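Local structure of binary enterotoxin of Clostridium perfringens component a (Clostridium perfringens, 5WTZ) at residues A[226-229]-A[230-234]. The protein transfers, in all likelihood, ADP-ribose from NAD to actin, as the enzymatic component of an iota-like binary enterotoxin. Residues are numbered along the deposited sequence; the frame is centred on the assembly and turned at random.
Sequences WGEE and NYAPW
The carbonyl oxygen of W226 is gripped twice by N230, whose backbone N and amide ND2 each donate to it, both W226 O to N230 N and W226 O to N230 ND2 measuring 3.0 Å. The two donors reach it from opposite faces of the carbonyl plane, and neither bond is straight. With CG beside its own backbone N (chi1 -71°), N230 folds its amide back over the preceding turn, where ND2 reaches W226 O. There ND2 also lies over one face of the W226 indole, 3.1 Å above the plane and offset toward the rim, with the amide and ring planes 47° apart. The indole NE1 is a donor too, and bonds to E293 instead. Alongside, the W226 and Y231 side chains point the same way, W226 CH2 meeting the edge of the phenol ring at Y231 CE2 (4.1 Å); Y231 OH is hydrogen-bonded to R289 O. The next two backbone bonds of the helix run from Y231 N to G227 O (2.8 Å) and from A232 N to E228 O (3.1 Å). The i to i+4 bonding then breaks: P233 N has no hydrogen to give E229 O, which P233 CD faces at 3.9 Å, and W234 N has no bond to the turn before either. The result is a proline-kinked helix, 220-237, its aromatic side turned to the loop carrying R289 and E293 within the NAD-binding ADP-ribosyltransferase domain.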
ATOM      1  N   TRP A 226     -13.004   3.238  14.217  1.00 25.21           N
ATOM      2  CA  TRP A 226     -13.344   2.037  13.459  1.00 21.86           C
ATOM      3  C   TRP A 226     -13.289   0.799  14.349  1.00 26.92           C
ATOM      4  O   TRP A 226     -14.221  -0.013  14.365  1.00 22.10           O
ATOM      5  CB  TRP A 226     -12.407   1.887  12.258  1.00 19.48           C
ATOM      6  CG  TRP A 226     -12.777   0.746  11.353  1.00 20.57           C
ATOM      7  CD1 TRP A 226     -13.622   0.790  10.278  1.00 21.01           C
ATOM      8  CD2 TRP A 226     -12.313  -0.603  11.443  1.00 18.02           C
ATOM      9  NE1 TRP A 226     -13.713  -0.453   9.698  1.00 19.00           N
ATOM     10  CE2 TRP A 226     -12.913  -1.328  10.399  1.00 19.81           C
ATOM     11  CE3 TRP A 226     -11.439  -1.274  12.313  1.00 21.66           C
ATOM     12  CZ2 TRP A 226     -12.682  -2.682  10.198  1.00 24.34           C
ATOM     13  CZ3 TRP A 226     -11.204  -2.615  12.109  1.00 22.68           C
ATOM     14  CH2 TRP A 226     -11.824  -3.308  11.060  1.00 19.68           C
ATOM     15  N   GLY A 227     -12.207   0.663  15.112  1.00 22.22           N
ATOM     16  CA  GLY A 227     -12.069  -0.450  16.036  1.00 19.74           C
ATOM     17  C   GLY A 227     -13.205  -0.533  17.043  1.00 25.26           C
ATOM     18  O   GLY A 227     -13.796  -1.597  17.246  1.00 25.69           O
ATOM     19  N   GLU A 228     -13.522   0.602  17.662  1.00 26.96           N
ATOM     20  CA  GLU A 228     -14.618   0.680  18.611  1.00 29.62           C
ATOM     21  C   GLU A 228     -15.968   0.337  17.982  1.00 26.60           C
ATOM     22  O   GLU A 228     -16.738  -0.434  18.545  1.00 26.46           O
ATOM     23  CB  GLU A 228     -14.673   2.081  19.231  1.00 33.39           C
ATOM     24  CG  GLU A 228     -15.846   2.303  20.165  1.00 48.74           C
ATOM     25  CD  GLU A 228     -15.709   1.544  21.474  1.00 54.16           C
ATOM     26  OE1 GLU A 228     -14.583   1.096  21.794  1.00 54.83           O
ATOM     27  OE2 GLU A 228     -16.732   1.395  22.181  1.00 49.89           O
ATOM     28  N   GLU A 229     -16.271   0.928  16.832  1.00 22.93           N
ATOM     29  CA  GLU A 229     -17.580   0.753  16.223  1.00 29.15           C
ATOM     30  C   GLU A 229     -17.807  -0.699  15.836  1.00 29.28           C
ATOM     31  O   GLU A 229     -18.902  -1.234  15.979  1.00 33.82           O
ATOM     32  CB  GLU A 229     -17.733   1.639  14.979  1.00 32.90           C
ATOM     33  CG  GLU A 229     -17.806   3.129  15.245  1.00 48.52           C
ATOM     34  CD  GLU A 229     -18.077   3.926  13.982  1.00 61.49           C
ATOM     35  OE1 GLU A 229     -18.978   3.526  13.213  1.00 68.79           O
ATOM     36  OE2 GLU A 229     -17.386   4.943  13.752  1.00 61.49           O
ATOM     37  N   ASN A 230     -16.755  -1.332  15.340  1.00 28.44           N
ATOM     38  CA  ASN A 230     -16.904  -2.644  14.755  1.00 27.38           C
ATOM     39  C   ASN A 230     -16.597  -3.770  15.720  1.00 28.93           C
ATOM     40  O   ASN A 230     -17.088  -4.877  15.522  1.00 29.59           O
ATOM     41  CB  ASN A 230     -16.033  -2.762  13.497  1.00 21.28           C
ATOM     42  CG  ASN A 230     -16.571  -1.935  12.342  1.00 22.77           C
ATOM     43  OD1 ASN A 230     -17.599  -2.266  11.749  1.00 25.43           O
ATOM     44  ND2 ASN A 230     -15.881  -0.857  12.017  1.00 20.65           N
ATOM     45  N   TYR A 231     -15.822  -3.510  16.774  1.00 22.12           N
ATOM     46  CA  TYR A 231     -15.460  -4.616  17.662  1.00 25.91           C
ATOM     47  C   TYR A 231     -15.818  -4.431  19.140  1.00 35.35           C
ATOM     48  O   TYR A 231     -15.545  -5.310  19.962  1.00 31.88           O
ATOM     49  CB  TYR A 231     -13.965  -4.936  17.472  1.00 18.72           C
ATOM     50  CG  TYR A 231     -13.801  -5.738  16.207  1.00 20.46           C
ATOM     51  CD1 TYR A 231     -13.989  -7.117  16.214  1.00 18.92           C
ATOM     52  CD2 TYR A 231     -13.545  -5.112  14.983  1.00 19.02           C
ATOM     53  CE1 TYR A 231     -13.889  -7.856  15.043  1.00 20.63           C
ATOM     54  CE2 TYR A 231     -13.451  -5.843  13.809  1.00 20.09           C
ATOM     55  CZ  TYR A 231     -13.621  -7.216  13.848  1.00 19.13           C
ATOM     56  OH  TYR A 231     -13.523  -7.946  12.690  1.00 17.38           O
ATOM     57  N   ALA A 232     -16.469  -3.325  19.481  1.00 22.61           N
ATOM     58  CA  ALA A 232     -17.080  -3.244  20.806  1.00 25.13           C
ATOM     59  C   ALA A 232     -18.121  -4.361  21.022  1.00 30.40           C
ATOM     60  O   ALA A 232     -18.108  -5.007  22.072  1.00 32.47           O
ATOM     61  CB  ALA A 232     -17.710  -1.880  21.030  1.00 32.63           C
ATOM     62  N   PRO A 233     -19.016  -4.614  20.040  1.00 33.89           N
ATOM     63  CA  PRO A 233     -19.946  -5.719  20.308  1.00 37.36           C
ATOM     64  C   PRO A 233     -19.240  -7.078  20.376  1.00 44.52           C
ATOM     65  O   PRO A 233     -19.685  -7.948  21.126  1.00 45.46           O
ATOM     66  CB  PRO A 233     -20.912  -5.675  19.117  1.00 32.59           C
ATOM     67  CG  PRO A 233     -20.710  -4.322  18.486  1.00 37.47           C
ATOM     68  CD  PRO A 233     -19.275  -4.000  18.723  1.00 36.16           C
ATOM     69  N   TRP A 234     -18.165  -7.247  19.607  1.00 39.00           N
ATOM     70  CA  TRP A 234     -17.375  -8.480  19.623  1.00 33.70           C
ATOM     71  C   TRP A 234     -16.855  -8.785  21.025  1.00 35.85           C
ATOM     72  O   TRP A 234     -17.001  -9.902  21.526  1.00 35.53           O
ATOM     73  CB  TRP A 234     -16.208  -8.377  18.636  1.00 21.37           C
ATOM     74  CG  TRP A 234     -15.182  -9.481  18.741  1.00 24.05           C
ATOM     75  CD1 TRP A 234     -15.241 -10.724  18.162  1.00 25.78           C
ATOM     76  CD2 TRP A 234     -13.921  -9.421  19.420  1.00 24.37           C
ATOM     77  NE1 TRP A 234     -14.101 -11.441  18.450  1.00 20.07           N
ATOM     78  CE2 TRP A 234     -13.283 -10.672  19.236  1.00 20.11           C
ATOM     79  CE3 TRP A 234     -13.277  -8.440  20.184  1.00 24.88           C
ATOM     80  CZ2 TRP A 234     -12.032 -10.964  19.780  1.00 17.61           C
ATOM     81  CZ3 TRP A 234     -12.035  -8.732  20.721  1.00 25.49           C
ATOM     82  CH2 TRP A 234     -11.428  -9.984  20.518  1.00 24.49           C
TER